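Local coordinates for protein glutathione reductase (Bartonella henselae, PDB 3O0H) that probably uses NADPH to reduce glutathione disulfide to two molecules of glutathione, with bound FAD as the flavin cofactor, at residues S24-L29 / R152-K157; K189-I194 / N208-L213; S193-G198 / I275-V280. One frame throughout, in Å; residues are numbered along the deposited sequence.

Interaction 1 of 3, residues S24-L29 / R152-K157; sequences SFDFDL and RISAEK
At the N-terminal end of strand 27-32, the middle strand of the FAD-binding Rossmann-type sheet, residues 24-29 and 152-157 pair in parallel with Phe27 opposite Ala155 and Leu29 opposite Lys157. Asp26 and Ser154 grip each other twice. The amide of Asp26 donates to Ser154 OG (2.9 Å), and Ser154 N returns a nearly straight bond to Asp26 OD2 (2.8 Å, 173°), which it meets on the anti side and well out of the carboxylate plane. A chi1 of 69° sets Ser154 OG between its own backbone N and carbonyl carbon, where it takes Asp26 N and also meets a water. That water also reaches Ser24 O. Backbone bonds continue the pairing, from Phe27 N to Ser154 O and from Glu156 N to Phe27 O (3.0 Å). The Phe25 ring lies over the Ala155-Glu156 peptide, with Glu156 CA 3.9 Å from its centroid in a CH-pi contact, and it also stacks on His142. Phe27 turns its edge to Ile153 CG2, 3.4 Å from CD2. Lys157 N closes the series on Asp28 O, and Asp28 OD2 accepts Arg51 N. The chain thus passes from strand 152-155, at the margin of a three-stranded antiparallel sheet, into strand 158-160 of the parallel sheet, as in the FAD domain of this disulfide oxidoreductase family.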
loop_
_atom_site.group_PDB
_atom_site.type_symbol
_atom_site.label_atom_id
_atom_site.label_comp_id
_atom_site.label_asym_id
_atom_site.label_seq_id
_atom_site.Cartn_x
_atom_site.Cartn_y
_atom_site.Cartn_z
ATOM N N SER B 24 -21.157 -44.096 22.045
ATOM C CA SER B 24 -20.252 -43.717 20.923
ATOM C C SER B 24 -20.916 -42.903 19.778
ATOM O O SER B 24 -21.958 -43.284 19.208
ATOM C CB SER B 24 -19.632 -44.959 20.317
ATOM O OG SER B 24 -18.516 -44.576 19.519
ATOM N N PHE B 25 -20.241 -41.830 19.385
ATOM C CA PHE B 25 -20.773 -40.895 18.400
ATOM C C PHE B 25 -20.228 -41.155 17.023
ATOM O O PHE B 25 -19.112 -41.677 16.866
ATOM C CB PHE B 25 -20.431 -39.474 18.846
ATOM C CG PHE B 25 -21.048 -39.095 20.156
ATOM C CD1 PHE B 25 -22.411 -38.955 20.268
ATOM C CD2 PHE B 25 -20.261 -38.931 21.292
ATOM C CE1 PHE B 25 -23.003 -38.632 21.484
ATOM C CE2 PHE B 25 -20.849 -38.591 22.506
ATOM C CZ PHE B 25 -22.213 -38.432 22.596
ATOM N N ASP B 26 -21.001 -40.778 15.995
ATOM C CA ASP B 26 -20.536 -40.989 14.639
ATOM C C ASP B 26 -19.281 -40.160 14.363
ATOM O O ASP B 26 -18.408 -40.611 13.655
ATOM C CB ASP B 26 -21.602 -40.626 13.581
ATOM C CG ASP B 26 -22.848 -41.481 13.661
ATOM O OD1 ASP B 26 -22.737 -42.700 13.905
ATOM O OD2 ASP B 26 -23.937 -40.896 13.507
ATOM N N PHE B 27 -19.180 -38.967 14.934
ATOM C CA PHE B 27 -18.014 -38.087 14.724
ATOM C C PHE B 27 -17.587 -37.430 16.030
ATOM O O PHE B 27 -18.407 -37.226 16.912
ATOM C CB PHE B 27 -18.310 -36.981 13.692
ATOM C CG PHE B 27 -18.575 -37.481 12.353
ATOM C CD1 PHE B 27 -17.535 -37.693 11.456
ATOM C CD2 PHE B 27 -19.882 -37.773 11.958
ATOM C CE1 PHE B 27 -17.793 -38.182 10.157
ATOM C CE2 PHE B 27 -20.137 -38.311 10.671
ATOM C CZ PHE B 27 -19.108 -38.510 9.785
ATOM N N ASP B 28 -16.300 -37.077 16.122
ATOM C CA ASP B 28 -15.779 -36.327 17.278
ATOM C C ASP B 28 -16.292 -34.878 17.245
ATOM O O ASP B 28 -16.578 -34.263 18.294
ATOM C CB ASP B 28 -14.246 -36.301 17.301
ATOM C CG ASP B 28 -13.619 -37.682 17.446
ATOM O OD1 ASP B 28 -14.118 -38.483 18.256
ATOM O OD2 ASP B 28 -12.627 -37.933 16.727
ATOM N N LEU B 29 -16.428 -34.365 16.021
ATOM C CA LEU B 29 -16.848 -33.007 15.765
ATOM C C LEU B 29 -17.650 -32.946 14.481
ATOM O O LEU B 29 -17.211 -33.453 13.417
ATOM C CB LEU B 29 -15.626 -32.106 15.609
ATOM C CG LEU B 29 -15.903 -30.647 15.249
ATOM C CD1 LEU B 29 -16.618 -29.943 16.391
ATOM C CD2 LEU B 29 -14.575 -29.970 14.922
ATOM N N ARG B 152 -29.746 -39.059 10.095
ATOM C CA ARG B 152 -29.317 -38.529 11.378
ATOM C C ARG B 152 -27.861 -38.911 11.644
ATOM O O ARG B 152 -27.456 -40.003 11.298
ATOM C CB ARG B 152 -30.270 -39.029 12.451
ATOM C CG ARG B 152 -31.584 -38.286 12.288
ATOM C CD ARG B 152 -32.594 -38.627 13.304
ATOM N NE ARG B 152 -33.809 -37.850 13.124
ATOM C CZ ARG B 152 -34.759 -37.785 14.041
ATOM N NH1 ARG B 152 -34.617 -38.444 15.177
ATOM N NH2 ARG B 152 -35.853 -37.060 13.842
ATOM N N ILE B 153 -27.069 -37.952 12.096
ATOM C CA ILE B 153 -25.647 -38.103 12.358
ATOM C C ILE B 153 -25.432 -37.631 13.779
ATOM O O ILE B 153 -25.862 -36.546 14.127
ATOM C CB ILE B 153 -24.777 -37.178 11.430
ATOM C CG1 ILE B 153 -25.050 -37.434 9.930
ATOM C CG2 ILE B 153 -23.282 -37.310 11.770
ATOM C CD1 ILE B 153 -24.669 -38.766 9.496
ATOM N N SER B 154 -24.710 -38.401 14.589
ATOM C CA SER B 154 -24.397 -37.961 15.932
ATOM C C SER B 154 -22.964 -37.480 16.063
ATOM O O SER B 154 -22.077 -37.908 15.320
ATOM C CB SER B 154 -24.639 -39.068 16.949
ATOM O OG SER B 154 -23.673 -40.095 16.767
ATOM N N ALA B 155 -22.736 -36.641 17.062
ATOM C CA ALA B 155 -21.418 -36.059 17.279
ATOM C C ALA B 155 -21.190 -35.682 18.722
ATOM O O ALA B 155 -22.104 -35.230 19.425
ATOM C CB ALA B 155 -21.200 -34.820 16.363
ATOM N N GLU B 156 -19.950 -35.852 19.147
ATOM C CA GLU B 156 -19.590 -35.527 20.499
ATOM C C GLU B 156 -19.594 -34.047 20.726
ATOM O O GLU B 156 -20.060 -33.609 21.761
ATOM C CB GLU B 156 -18.190 -36.071 20.849
ATOM C CG GLU B 156 -17.809 -35.850 22.306
ATOM C CD GLU B 156 -16.548 -36.633 22.709
ATOM O OE1 GLU B 156 -15.852 -37.229 21.829
ATOM O OE2 GLU B 156 -16.261 -36.663 23.929
ATOM N N LYS B 157 -18.980 -33.318 19.799
ATOM C CA LYS B 157 -18.852 -31.875 19.830
ATOM C C LYS B 157 -19.516 -31.350 18.577
ATOM O O LYS B 157 -19.439 -31.973 17.529
ATOM C CB LYS B 157 -17.400 -31.430 19.856
ATOM C CG LYS B 157 -16.658 -31.731 21.147
ATOM C CD LYS B 157 -15.164 -31.328 21.034
ATOM C CE LYS B 157 -14.356 -31.626 22.286
ATOM N NZ LYS B 157 -14.499 -32.981 22.802
HETATM O O HOH W 1 -24.663 -42.422 17.735
HETATM O O HOH W 2 -26.295 -41.887 13.827
HETATM O O HOH W 3 -14.692 -34.498 20.327
#

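Interaction 2 of 3, residues K189-I194 / N208-L213; sequences KLPKSI and NIFHGL
Ile194 CD1 sits over one face of the Phe210 ring, 4.0 Å from its centroid and 23° off the ring normal, a CH-pi contact displaced toward the CE2 rim. The isoleucine reaches it through an extended chain, CG1 anti to the backbone N (chi1 -166°) and CD1 carried straight on (chi2 166°), crossing the ring at about a right angle. Its other branch, CG2, lies 4.0 Å from Phe210 CB, so both arms of Ile194 rest on the same phenylalanine. Leu190 comes to the ring from its edge, with CD1 4.1 Å from Phe210 CD1, and the same methyl touches Leu213 CD1 at an equal 4.1 Å. Its second methyl, CD2, approaches the carbonyl oxygen Leu213 O at 3.5 Å, beside the last turn of the helix. Pro191 adds a looser contact, its CD 4.4 Å from Phe210 CE1. The contact is wholly apolar across the two segments, and the ring lies between Ile194 of the strand and Leu190 and Pro191 of the loop leading into it. The helical turn that presents Phe210 and Leu213 is secured by Gly212 N to Asn208 O and Leu213 N to Ile209 O. Farther out, Thr217 of strand 216-220 touches both Ile194 and Phe210, while Leu213 meets Ser79 of helix 69-88 and Trp93 of the second subunit. Helix 201-212, the crossover helix of the beta-alpha-beta unit, thus packs on its two strands, 193-197 and 216-220.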
loop_
_atom_site.group_PDB
_atom_site.type_symbol
_atom_site.label_atom_id
_atom_site.label_comp_id
_atom_site.label_asym_id
_atom_site.label_seq_id
_atom_site.Cartn_x
_atom_site.Cartn_y
_atom_site.Cartn_z
ATOM N N LYS B 189 -27.368 -9.310 -17.669
ATOM C CA LYS B 189 -26.763 -8.181 -18.386
ATOM C C LYS B 189 -26.473 -7.021 -17.491
ATOM O O LYS B 189 -27.109 -6.832 -16.482
ATOM C CB LYS B 189 -27.699 -7.716 -19.525
ATOM N N LEU B 190 -25.525 -6.182 -17.878
ATOM C CA LEU B 190 -25.315 -4.974 -17.110
ATOM C C LEU B 190 -26.578 -4.121 -17.229
ATOM O O LEU B 190 -27.069 -3.925 -18.317
ATOM C CB LEU B 190 -24.109 -4.228 -17.661
ATOM C CG LEU B 190 -23.588 -3.059 -16.861
ATOM C CD1 LEU B 190 -22.940 -3.479 -15.477
ATOM C CD2 LEU B 190 -22.624 -2.278 -17.682
ATOM N N PRO B 191 -27.112 -3.618 -16.103
ATOM C CA PRO B 191 -28.253 -2.730 -16.187
ATOM C C PRO B 191 -27.904 -1.369 -16.773
ATOM O O PRO B 191 -26.758 -0.912 -16.629
ATOM C CB PRO B 191 -28.686 -2.575 -14.722
ATOM C CG PRO B 191 -27.616 -2.974 -13.915
ATOM C CD PRO B 191 -26.727 -3.898 -14.718
ATOM N N LYS B 192 -28.891 -0.697 -17.347
ATOM C CA LYS B 192 -28.755 0.697 -17.778
ATOM C C LYS B 192 -28.782 1.660 -16.594
ATOM O O LYS B 192 -28.080 2.689 -16.575
ATOM C CB LYS B 192 -29.867 1.055 -18.771
ATOM N N SER B 193 -29.567 1.305 -15.585
ATOM C CA SER B 193 -29.679 2.066 -14.349
ATOM C C SER B 193 -29.890 1.116 -13.160
ATOM O O SER B 193 -30.387 0.010 -13.340
ATOM C CB SER B 193 -30.852 3.053 -14.436
ATOM O OG SER B 193 -32.051 2.383 -14.760
ATOM N N ILE B 194 -29.509 1.542 -11.965
ATOM C CA ILE B 194 -29.708 0.715 -10.765
ATOM C C ILE B 194 -29.976 1.600 -9.564
ATOM O O ILE B 194 -29.366 2.692 -9.451
ATOM C CB ILE B 194 -28.514 -0.192 -10.488
ATOM C CG1 ILE B 194 -28.844 -1.290 -9.471
ATOM C CG2 ILE B 194 -27.241 0.614 -10.020
ATOM C CD1 ILE B 194 -27.783 -2.384 -9.450
ATOM N N ASN B 208 -20.444 2.261 -6.290
ATOM C CA ASN B 208 -19.279 2.684 -7.002
ATOM C C ASN B 208 -18.862 1.708 -8.093
ATOM O O ASN B 208 -18.347 2.137 -9.143
ATOM C CB ASN B 208 -18.116 2.992 -6.047
ATOM C CG ASN B 208 -18.320 4.264 -5.293
ATOM O OD1 ASN B 208 -18.402 5.361 -5.906
ATOM N ND2 ASN B 208 -18.443 4.157 -3.971
ATOM N N ILE B 209 -19.098 0.426 -7.869
ATOM C CA ILE B 209 -18.841 -0.592 -8.894
ATOM C C ILE B 209 -19.708 -0.325 -10.130
ATOM O O ILE B 209 -19.188 -0.197 -11.223
ATOM C CB ILE B 209 -19.055 -2.022 -8.350
ATOM C CG1 ILE B 209 -17.862 -2.465 -7.503
ATOM C CG2 ILE B 209 -19.252 -3.080 -9.466
ATOM C CD1 ILE B 209 -18.219 -3.596 -6.527
ATOM N N PHE B 210 -21.017 -0.209 -9.948
ATOM C CA PHE B 210 -21.900 -0.066 -11.100
ATOM C C PHE B 210 -21.667 1.254 -11.807
ATOM O O PHE B 210 -21.551 1.294 -13.019
ATOM C CB PHE B 210 -23.353 -0.298 -10.691
ATOM C CG PHE B 210 -23.668 -1.758 -10.468
ATOM C CD1 PHE B 210 -23.627 -2.655 -11.538
ATOM C CD2 PHE B 210 -24.015 -2.219 -9.209
ATOM C CE1 PHE B 210 -23.907 -3.989 -11.360
ATOM C CE2 PHE B 210 -24.276 -3.547 -9.004
ATOM C CZ PHE B 210 -24.212 -4.452 -10.091
ATOM N N HIS B 211 -21.522 2.335 -11.050
ATOM C CA HIS B 211 -21.199 3.630 -11.669
ATOM C C HIS B 211 -19.926 3.527 -12.512
ATOM O O HIS B 211 -19.885 3.984 -13.679
ATOM C CB HIS B 211 -21.052 4.717 -10.593
ATOM C CG HIS B 211 -20.673 6.041 -11.163
ATOM N ND1 HIS B 211 -21.610 6.901 -11.696
ATOM C CD2 HIS B 211 -19.456 6.599 -11.398
ATOM C CE1 HIS B 211 -20.987 7.946 -12.216
ATOM N NE2 HIS B 211 -19.683 7.784 -12.057
ATOM N N GLY B 212 -18.882 2.879 -11.975
ATOM C CA GLY B 212 -17.643 2.721 -12.747
ATOM C C GLY B 212 -17.815 1.934 -14.061
ATOM O O GLY B 212 -17.094 2.162 -15.024
ATOM N N LEU B 213 -18.765 1.016 -14.087
ATOM C CA LEU B 213 -19.067 0.233 -15.272
ATOM C C LEU B 213 -20.057 0.935 -16.237
ATOM O O LEU B 213 -20.421 0.369 -17.281
ATOM C CB LEU B 213 -19.573 -1.139 -14.891
ATOM C CG LEU B 213 -18.618 -2.011 -14.044
ATOM C CD1 LEU B 213 -19.344 -3.214 -13.511
ATOM C CD2 LEU B 213 -17.372 -2.372 -14.851
#

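Interaction 3 of 3, residues S193-G198 / I275-V280; sequences SIVIVG and ICADRV
Ser193 OG accepts the amide of Asp278 at 3.0 Å (155°) and shares a water, 2.6 Å away, whose bond to Asp278 OD1 is weak. Its chi1 of 55° swings the hydroxyl between the backbone N and carbonyl carbon of its own residue, toward the bend where the partner chain passes from strand 274-277 to strand 279-282. The carboxylate of Asp278 has its firmer partner in Lys192 N, through OD2, so each side chain takes a backbone amide from across the contact, that of Lys192 lying just before strand 193-197. Past the bend the chains pair in parallel, Ile194 with Arg279 and Val195 with Val280. Val195 N donates to Arg279 O (3.0 Å, 166°), whereas Arg279 N to Ser193 O is weak. Val195 CG2, anti to the carbonyl carbon, presses on Ala277 CB at 3.4 Å, tighter than ordinary van der Waals contact, and meets Ile275 CG2 at 3.7 Å. Val197 CG2 continues this apolar row against Val280 CG1. Arg279 NH1 turns back to Asp278 O, meeting it from above the carbonyl plane. Cys276, disulfide-bonded to Cys264, ties strand 274-277 to strand 264-269 in the antiparallel sheet, while strand 193-197 lies in the parallel sheet between strands 216-220 and 279-282.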
loop_
_atom_site.group_PDB
_atom_site.type_symbol
_atom_site.label_atom_id
_atom_site.label_comp_id
_atom_site.label_asym_id
_atom_site.label_seq_id
_atom_site.Cartn_x
_atom_site.Cartn_y
_atom_site.Cartn_z
ATOM N N SER B 193 -29.567 1.305 -15.585
ATOM C CA SER B 193 -29.679 2.066 -14.349
ATOM C C SER B 193 -29.890 1.116 -13.160
ATOM O O SER B 193 -30.387 0.010 -13.340
ATOM C CB SER B 193 -30.852 3.053 -14.436
ATOM O OG SER B 193 -32.051 2.383 -14.760
ATOM N N ILE B 194 -29.509 1.542 -11.965
ATOM C CA ILE B 194 -29.708 0.715 -10.765
ATOM C C ILE B 194 -29.976 1.600 -9.564
ATOM O O ILE B 194 -29.366 2.692 -9.451
ATOM C CB ILE B 194 -28.514 -0.192 -10.488
ATOM C CG1 ILE B 194 -28.844 -1.290 -9.471
ATOM C CG2 ILE B 194 -27.241 0.614 -10.020
ATOM C CD1 ILE B 194 -27.783 -2.384 -9.450
ATOM N N VAL B 195 -30.899 1.138 -8.707
ATOM C CA VAL B 195 -31.131 1.756 -7.400
ATOM C C VAL B 195 -30.553 0.816 -6.331
ATOM O O VAL B 195 -30.830 -0.389 -6.355
ATOM C CB VAL B 195 -32.616 2.020 -7.124
ATOM C CG1 VAL B 195 -32.818 2.462 -5.667
ATOM C CG2 VAL B 195 -33.187 3.060 -8.095
ATOM N N ILE B 196 -29.716 1.358 -5.447
ATOM C CA ILE B 196 -29.095 0.574 -4.331
ATOM C C ILE B 196 -29.759 1.108 -3.079
ATOM O O ILE B 196 -29.648 2.315 -2.816
ATOM C CB ILE B 196 -27.592 0.845 -4.161
ATOM C CG1 ILE B 196 -26.763 0.696 -5.455
ATOM C CG2 ILE B 196 -26.979 -0.008 -2.971
ATOM C CD1 ILE B 196 -26.919 -0.575 -6.109
ATOM N N VAL B 197 -30.422 0.235 -2.304
ATOM C CA VAL B 197 -31.048 0.639 -1.055
ATOM C C VAL B 197 -30.152 0.283 0.143
ATOM O O VAL B 197 -30.063 -0.888 0.541
ATOM C CB VAL B 197 -32.432 -0.037 -0.855
ATOM C CG1 VAL B 197 -33.141 0.539 0.398
ATOM C CG2 VAL B 197 -33.292 0.091 -2.146
ATOM N N GLY B 198 -29.508 1.298 0.715
ATOM C CA GLY B 198 -28.663 1.113 1.892
ATOM C C GLY B 198 -27.312 1.766 1.695
ATOM O O GLY B 198 -26.701 1.605 0.667
ATOM N N ILE B 275 -38.236 6.668 -8.109
ATOM C CA ILE B 275 -37.053 6.439 -8.957
ATOM C C ILE B 275 -37.266 5.168 -9.770
ATOM O O ILE B 275 -37.491 4.107 -9.185
ATOM C CB ILE B 275 -35.769 6.205 -8.134
ATOM C CG1 ILE B 275 -35.742 7.046 -6.839
ATOM C CG2 ILE B 275 -34.532 6.380 -9.047
ATOM C CD1 ILE B 275 -35.566 8.477 -7.079
ATOM N N CYS B 276 -37.206 5.277 -11.101
ATOM C CA CYS B 276 -37.401 4.128 -11.986
ATOM C C CYS B 276 -36.055 3.645 -12.506
ATOM O O CYS B 276 -35.312 4.405 -13.134
ATOM C CB CYS B 276 -38.397 4.423 -13.134
ATOM S SG CYS B 276 -39.371 2.918 -13.556
ATOM N N ALA B 277 -35.725 2.385 -12.205
ATOM C CA ALA B 277 -34.411 1.818 -12.514
ATOM C C ALA B 277 -34.573 0.445 -13.080
ATOM O O ALA B 277 -35.530 -0.235 -12.755
ATOM C CB ALA B 277 -33.541 1.755 -11.228
ATOM N N ASP B 278 -33.626 0.011 -13.909
ATOM C CA ASP B 278 -33.660 -1.331 -14.474
ATOM C C ASP B 278 -33.604 -2.440 -13.407
ATOM O O ASP B 278 -34.258 -3.461 -13.534
ATOM C CB ASP B 278 -32.504 -1.532 -15.451
ATOM C CG ASP B 278 -32.760 -0.941 -16.830
ATOM O OD1 ASP B 278 -33.882 -0.384 -17.126
ATOM O OD2 ASP B 278 -31.820 -1.102 -17.660
ATOM N N ARG B 279 -32.811 -2.227 -12.361
ATOM C CA ARG B 279 -32.698 -3.185 -11.256
ATOM C C ARG B 279 -32.662 -2.407 -9.950
ATOM O O ARG B 279 -32.291 -1.240 -9.931
ATOM C CB ARG B 279 -31.427 -4.003 -11.377
ATOM C CG ARG B 279 -31.337 -4.884 -12.611
ATOM C CD ARG B 279 -32.342 -6.044 -12.568
ATOM N NE ARG B 279 -32.260 -6.927 -13.734
ATOM C CZ ARG B 279 -33.169 -7.005 -14.717
ATOM N NH1 ARG B 279 -34.245 -6.222 -14.740
ATOM N NH2 ARG B 279 -32.992 -7.859 -15.718
ATOM N N VAL B 280 -33.073 -3.076 -8.883
ATOM C CA VAL B 280 -33.088 -2.523 -7.560
ATOM C C VAL B 280 -32.379 -3.529 -6.637
ATOM O O VAL B 280 -32.762 -4.696 -6.590
ATOM C CB VAL B 280 -34.505 -2.311 -7.074
ATOM C CG1 VAL B 280 -34.478 -1.740 -5.649
ATOM C CG2 VAL B 280 -35.278 -1.399 -8.037
HETATM O O HOH W 4 -33.025 2.198 -17.143
#

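Interaction 1 comes first along the chain and stands apart, its centre 48 Å from that of interaction 2 and 47 Å from that of interaction 3. The latter two are 10 Å apart between centres, share Ser193 and Ile194, and both use strand 193-197: residues 208-213 pack on Ile194 and the loop before the strand, and residues 279-280 pair with its edge in the parallel sheet, after 275-277 of the antiparallel sheet. Interactions 1 and 3 look like counterparts: in each the chain passes from a three-stranded antiparallel sheet into a parallel sheet, beside a strand followed by an apparent GxGxxG turn. The first parallel sheet serves FAD; the second is consistent with the NADPH domain of glutathione reductases.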